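Local coordinates for Pbp related beta-lactamase (PDB 2QMI), which probably hydrolyses peptide bonds as a self-compartmentalizing archaeal serine peptidase of the penicillin-binding protein and beta-lactamase family, assembled as an octamer, at residues I57-K62 / Y160-Y165; H103-S108 / Y284-I289. One frame throughout, in Å; residues are numbered along the deposited sequence.

Interaction 1: residues I57-K62 / Y160-Y165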
loop_
_atom_site.group_PDB
_atom_site.type_symbol
_atom_site.label_atom_id
_atom_site.label_comp_id
_atom_site.label_asym_id
_atom_site.label_seq_id
_atom_site.Cartn_x
_atom_site.Cartn_y
_atom_site.Cartn_z
ATOM N N ILE A 57 -33.814 7.381 24.200
ATOM C CA ILE A 57 -34.879 7.887 23.342
ATOM C C ILE A 57 -34.566 9.218 22.677
ATOM O O ILE A 57 -35.327 9.685 21.833
ATOM C CB ILE A 57 -36.221 8.007 24.117
ATOM C CG1 ILE A 57 -36.158 9.152 25.129
ATOM C CG2 ILE A 57 -36.513 6.699 24.834
ATOM C CD1 ILE A 57 -37.498 9.451 25.782
ATOM N N GLY A 58 -33.444 9.822 23.056
ATOM C CA GLY A 58 -33.058 11.094 22.473
ATOM C C GLY A 58 -34.065 12.221 22.627
ATOM O O GLY A 58 -34.696 12.371 23.666
ATOM N N SER A 59 -34.219 13.011 21.570
ATOM C CA SER A 59 -35.127 14.150 21.566
ATOM C C SER A 59 -36.572 13.884 21.960
ATOM O O SER A 59 -37.354 14.824 22.073
ATOM C CB SER A 59 -35.108 14.832 20.197
ATOM O OG SER A 59 -33.887 15.510 19.995
ATOM N N ILE A 60 -36.948 12.623 22.153
ATOM C CA ILE A 60 -38.322 12.353 22.562
ATOM C C ILE A 60 -38.426 12.870 23.995
ATOM O O ILE A 60 -39.517 13.085 24.526
ATOM C CB ILE A 60 -38.659 10.848 22.496
ATOM C CG1 ILE A 60 -38.533 10.363 21.050
ATOM C CG2 ILE A 60 -40.088 10.604 23.001
ATOM C CD1 ILE A 60 -38.816 8.881 20.860
ATOM N N THR A 61 -37.259 13.089 24.600
ATOM C CA THR A 61 -37.169 13.618 25.957
ATOM C C THR A 61 -37.734 15.038 25.944
ATOM O O THR A 61 -38.304 15.486 26.935
ATOM C CB THR A 61 -35.690 13.683 26.460
ATOM O OG1 THR A 61 -35.108 12.371 26.452
ATOM C CG2 THR A 61 -35.632 14.237 27.879
ATOM N N LYS A 62 -37.579 15.743 24.823
ATOM C CA LYS A 62 -38.073 17.114 24.722
ATOM C C LYS A 62 -39.550 17.267 25.101
ATOM O O LYS A 62 -39.922 18.256 25.737
ATOM C CB LYS A 62 -37.833 17.683 23.320
ATOM C CG LYS A 62 -36.367 18.057 23.036
ATOM C CD LYS A 62 -36.220 18.772 21.692
ATOM C CE LYS A 62 -34.775 19.155 21.389
ATOM N NZ LYS A 62 -33.871 17.976 21.259
ATOM N N TYR A 160 -33.894 24.342 14.666
ATOM C CA TYR A 160 -33.859 23.330 15.711
ATOM C C TYR A 160 -32.622 23.580 16.568
ATOM O O TYR A 160 -31.487 23.455 16.101
ATOM C CB TYR A 160 -33.802 21.935 15.097
ATOM C CG TYR A 160 -34.106 20.810 16.064
ATOM C CD1 TYR A 160 -35.401 20.583 16.516
ATOM C CD2 TYR A 160 -33.097 19.961 16.506
ATOM C CE1 TYR A 160 -35.683 19.532 17.379
ATOM C CE2 TYR A 160 -33.365 18.914 17.370
ATOM C CZ TYR A 160 -34.659 18.702 17.801
ATOM O OH TYR A 160 -34.924 17.648 18.647
ATOM N N LEU A 161 -32.851 23.946 17.823
ATOM C CA LEU A 161 -31.765 24.257 18.743
ATOM C C LEU A 161 -31.800 23.400 20.008
ATOM O O LEU A 161 -32.645 23.612 20.879
ATOM C CB LEU A 161 -31.851 25.731 19.131
ATOM C CG LEU A 161 -30.786 26.311 20.062
ATOM C CD1 LEU A 161 -29.434 26.290 19.365
ATOM C CD2 LEU A 161 -31.174 27.731 20.446
ATOM N N ASN A 162 -30.878 22.443 20.112
ATOM C CA ASN A 162 -30.821 21.583 21.294
ATOM C C ASN A 162 -30.496 22.392 22.548
ATOM O O ASN A 162 -30.994 22.099 23.631
ATOM C CB ASN A 162 -29.775 20.484 21.122
ATOM C CG ASN A 162 -30.262 19.341 20.246
ATOM O OD1 ASN A 162 -31.336 18.775 20.475
ATOM N ND2 ASN A 162 -29.464 18.986 19.243
ATOM N N THR A 163 -29.651 23.404 22.399
ATOM C CA THR A 163 -29.281 24.257 23.524
ATOM C C THR A 163 -30.544 24.943 24.059
ATOM O O THR A 163 -30.594 25.372 25.212
ATOM C CB THR A 163 -28.243 25.323 23.089
ATOM O OG1 THR A 163 -27.038 24.671 22.661
ATOM C CG2 THR A 163 -27.925 26.271 24.238
ATOM N N GLY A 164 -31.565 25.041 23.211
ATOM C CA GLY A 164 -32.812 25.646 23.630
ATOM C C GLY A 164 -33.463 24.857 24.758
ATOM O O GLY A 164 -33.978 25.446 25.707
ATOM N N TYR A 165 -33.442 23.529 24.672
ATOM C CA TYR A 165 -34.054 22.716 25.722
ATOM C C TYR A 165 -33.138 22.478 26.907
ATOM O O TYR A 165 -33.583 22.041 27.965
ATOM C CB TYR A 165 -34.579 21.390 25.162
ATOM C CG TYR A 165 -35.968 21.535 24.575
ATOM C CD1 TYR A 165 -37.028 20.758 25.035
ATOM C CD2 TYR A 165 -36.226 22.488 23.588
ATOM C CE1 TYR A 165 -38.321 20.929 24.525
ATOM C CE2 TYR A 165 -37.501 22.669 23.075
ATOM C CZ TYR A 165 -38.545 21.889 23.547
ATOM O OH TYR A 165 -39.803 22.088 23.044
#
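Ser59, Lys62 and Tyr160 bring their polar ends together in the arrangement expected of a penicillin-binding-protein or class C beta-lactamase active site: an SxxK pair at the start of helix 61-74, faced by a tyrosine and an asparagine in a Tyr-x-Asn sequence. In relatives the serine of this pattern is the nucleophile, and Ser59 probably plays the same part here.

Hydrogen bonding forms the centre of the contact. Ser59 OG meets Tyr160 OH at 2.7 Å, at the edge of the phenol ring and in its plane. Lys62 is extended through chi2 and chi3 and bends at its last torsion (chi4 63°), which carries NZ to Asn162 OD1, 2.8 Å away. The amide oxygen receives this bond almost head-on, with a C=O...N angle of 168°, while the amine also donates to Asp234 O. Lys62 NZ lies 2.8 Å from Tyr160 OH as well, so hydroxyls and amine form one compact polar group.

Apolar packing holds the lysine stem. Its methylenes pass over one face of the Tyr165 ring, with Lys62 CG 3.9 Å from the ring centroid in a CH-pi contact, while Tyr165 OH is tied to Leu105 O. Tyr160 approaches from the opposite direction to Lys62, and Arg441 of a second subunit packs on it.

Behind the serine, the turn into the helix is braced by its own side chain: Thr61 OG1 donates to Gly58 O at 2.8 Å, in the plane of that carbonyl.

Interaction 2: residues H103-S108 / Y284-I289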
loop_
_atom_site.group_PDB
_atom_site.type_symbol
_atom_site.label_atom_id
_atom_site.label_comp_id
_atom_site.label_asym_id
_atom_site.label_seq_id
_atom_site.Cartn_x
_atom_site.Cartn_y
_atom_site.Cartn_z
ATOM N N HIS A 103 -40.443 31.042 22.928
ATOM C CA HIS A 103 -39.499 30.987 21.814
ATOM C C HIS A 103 -38.647 29.715 21.879
ATOM O O HIS A 103 -38.472 29.029 20.871
ATOM C CB HIS A 103 -38.575 32.214 21.811
ATOM C CG HIS A 103 -39.279 33.512 21.546
ATOM N ND1 HIS A 103 -40.235 33.658 20.563
ATOM C CD2 HIS A 103 -39.143 34.731 22.118
ATOM C CE1 HIS A 103 -40.659 34.909 20.544
ATOM N NE2 HIS A 103 -40.012 35.582 21.477
ATOM N N LEU A 104 -38.118 29.404 23.060
ATOM C CA LEU A 104 -37.285 28.215 23.234
ATOM C C LEU A 104 -38.061 26.934 22.942
ATOM O O LEU A 104 -37.550 26.021 22.304
ATOM C CB LEU A 104 -36.723 28.146 24.659
ATOM C CG LEU A 104 -35.773 29.244 25.148
ATOM C CD1 LEU A 104 -35.341 28.932 26.583
ATOM C CD2 LEU A 104 -34.563 29.335 24.236
ATOM N N LEU A 105 -39.295 26.870 23.426
ATOM C CA LEU A 105 -40.142 25.699 23.213
ATOM C C LEU A 105 -40.396 25.455 21.728
ATOM O O LEU A 105 -40.500 24.310 21.287
ATOM C CB LEU A 105 -41.490 25.890 23.916
ATOM C CG LEU A 105 -41.551 25.833 25.442
ATOM C CD1 LEU A 105 -42.902 26.367 25.918
ATOM C CD2 LEU A 105 -41.330 24.398 25.908
ATOM N N THR A 106 -40.495 26.541 20.967
ATOM C CA THR A 106 -40.769 26.466 19.541
ATOM C C THR A 106 -39.543 26.561 18.631
ATOM O O THR A 106 -39.681 26.570 17.407
ATOM C CB THR A 106 -41.766 27.573 19.129
ATOM O OG1 THR A 106 -41.249 28.848 19.524
ATOM C CG2 THR A 106 -43.114 27.355 19.796
ATOM N N HIS A 107 -38.349 26.618 19.216
ATOM C CA HIS A 107 -37.127 26.732 18.429
ATOM C C HIS A 107 -37.227 27.957 17.536
ATOM O O HIS A 107 -36.873 27.896 16.360
ATOM C CB HIS A 107 -36.923 25.503 17.543
ATOM C CG HIS A 107 -36.784 24.223 18.302
ATOM N ND1 HIS A 107 -35.681 23.928 19.073
ATOM C CD2 HIS A 107 -37.607 23.153 18.398
ATOM C CE1 HIS A 107 -35.831 22.732 19.612
ATOM N NE2 HIS A 107 -36.993 22.240 19.219
ATOM N N SER A 108 -37.722 29.059 18.094
ATOM C CA SER A 108 -37.869 30.305 17.343
ATOM C C SER A 108 -37.086 31.489 17.930
ATOM O O SER A 108 -37.347 32.641 17.571
ATOM C CB SER A 108 -39.357 30.683 17.224
ATOM O OG SER A 108 -39.920 31.038 18.471
ATOM N N TYR A 284 -44.334 22.970 14.360
ATOM C CA TYR A 284 -43.808 22.624 15.670
ATOM C C TYR A 284 -44.658 23.221 16.786
ATOM O O TYR A 284 -45.046 24.389 16.734
ATOM C CB TYR A 284 -42.358 23.123 15.816
ATOM C CG TYR A 284 -41.507 22.277 16.749
ATOM C CD1 TYR A 284 -40.931 21.085 16.308
ATOM C CD2 TYR A 284 -41.299 22.655 18.080
ATOM C CE1 TYR A 284 -40.169 20.283 17.168
ATOM C CE2 TYR A 284 -40.539 21.860 18.953
ATOM C CZ TYR A 284 -39.980 20.676 18.488
ATOM O OH TYR A 284 -39.250 19.876 19.341
ATOM N N GLY A 285 -44.950 22.392 17.784
ATOM C CA GLY A 285 -45.714 22.824 18.937
ATOM C C GLY A 285 -44.737 22.908 20.097
ATOM O O GLY A 285 -43.699 23.550 19.976
ATOM N N TYR A 286 -45.047 22.271 21.221
ATOM C CA TYR A 286 -44.133 22.294 22.363
ATOM C C TYR A 286 -43.435 20.936 22.528
ATOM O O TYR A 286 -43.994 20.007 23.119
ATOM C CB TYR A 286 -44.882 22.663 23.649
ATOM C CG TYR A 286 -45.336 24.109 23.719
ATOM C CD1 TYR A 286 -44.800 25.077 22.869
ATOM C CD2 TYR A 286 -46.281 24.515 24.661
ATOM C CE1 TYR A 286 -45.194 26.408 22.955
ATOM C CE2 TYR A 286 -46.681 25.842 24.757
ATOM C CZ TYR A 286 -46.138 26.786 23.903
ATOM O OH TYR A 286 -46.536 28.109 23.995
ATOM N N GLY A 287 -42.211 20.833 22.004
ATOM C CA GLY A 287 -41.463 19.587 22.092
ATOM C C GLY A 287 -42.245 18.500 21.378
ATOM O O GLY A 287 -42.229 17.334 21.765
ATOM N N LEU A 288 -42.937 18.900 20.319
ATOM C CA LEU A 288 -43.770 17.979 19.565
ATOM C C LEU A 288 -43.948 18.477 18.137
ATOM O O LEU A 288 -44.240 19.658 17.917
ATOM C CB LEU A 288 -45.133 17.884 20.248
ATOM C CG LEU A 288 -45.702 16.550 20.733
ATOM C CD1 LEU A 288 -44.633 15.674 21.363
ATOM C CD2 LEU A 288 -46.824 16.866 21.731
ATOM N N ILE A 289 -43.780 17.577 17.171
ATOM C CA ILE A 289 -43.940 17.935 15.770
ATOM C C ILE A 289 -45.409 17.739 15.389
ATOM O O ILE A 289 -46.056 16.785 15.835
ATOM C CB ILE A 289 -43.031 17.073 14.874
ATOM C CG1 ILE A 289 -41.570 17.266 15.297
ATOM C CG2 ILE A 289 -43.215 17.459 13.411
ATOM C CD1 ILE A 289 -40.573 16.446 14.491
#
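Tyr284, at the end of strand 283-284, meets His107 across its ring face. His107 is the residue of positive phi in the Schellman motif that ends helix 101-105, and its imidazole approaches edge first: CD2 stands 3.2 Å above the phenol plane, offset toward the rim, with the two planes at 68°. This is an offset edge-to-face pair. Along the same approach His107 NE2 gives Tyr284 OH a weak, bent hydrogen bond of 3.3 Å; the hydroxyl is also bonded to His302 NE2. Leu288 O covers the other face of the phenol, over its centre, and Leu105 O comes to the ring edge, 3.4 Å from Tyr284 CE2.

Gly285 follows as a backbone contact, its carbonyl oxygen 3.9 Å from Thr106 CG2.

Tyr286 then receives the last helical turn. Leu105 CD1 sits squarely over the ring, 3.6 Å from its centroid and 7° off the normal. With Thr106 OG1 set between its backbone N and carbonyl carbon (chi1 56°), where it bonds to His102 O, CG2 is left anti to the carbonyl carbon, at the ring edge and in its plane. Tyr286 OH bonds to His102 ND1, so the ring is held at its far end too.

The contact thus joins a helix terminus to an inter-strand turn; its one direct hydrogen bond is weak, and the two phenol hydroxyls have their stronger partners in His302 and His102, so the contact itself rests on ring faces and edges more than on polar bonds.

How the interactions relate
The two contacts, with centres about 10 Å apart, adjoin through Tyr165 and His107. Tyr165, which supports the lysine stem in interaction 1, probably hydrogen-bonds through OH to Leu105 O of interaction 2, at 2.9 Å. His107 in turn meets the rings of both Tyr160 and Tyr165, and its ND1 lies 3.1 Å from Leu161 N. Tyr284 completes the join by touching Lys62 and Tyr160. Interaction 1 holds the probable catalytic group, and interaction 2 supplies aromatic packing beside it. On the farther side, the Tyr286 side chain is about 8 Å from a bound lutetium ion.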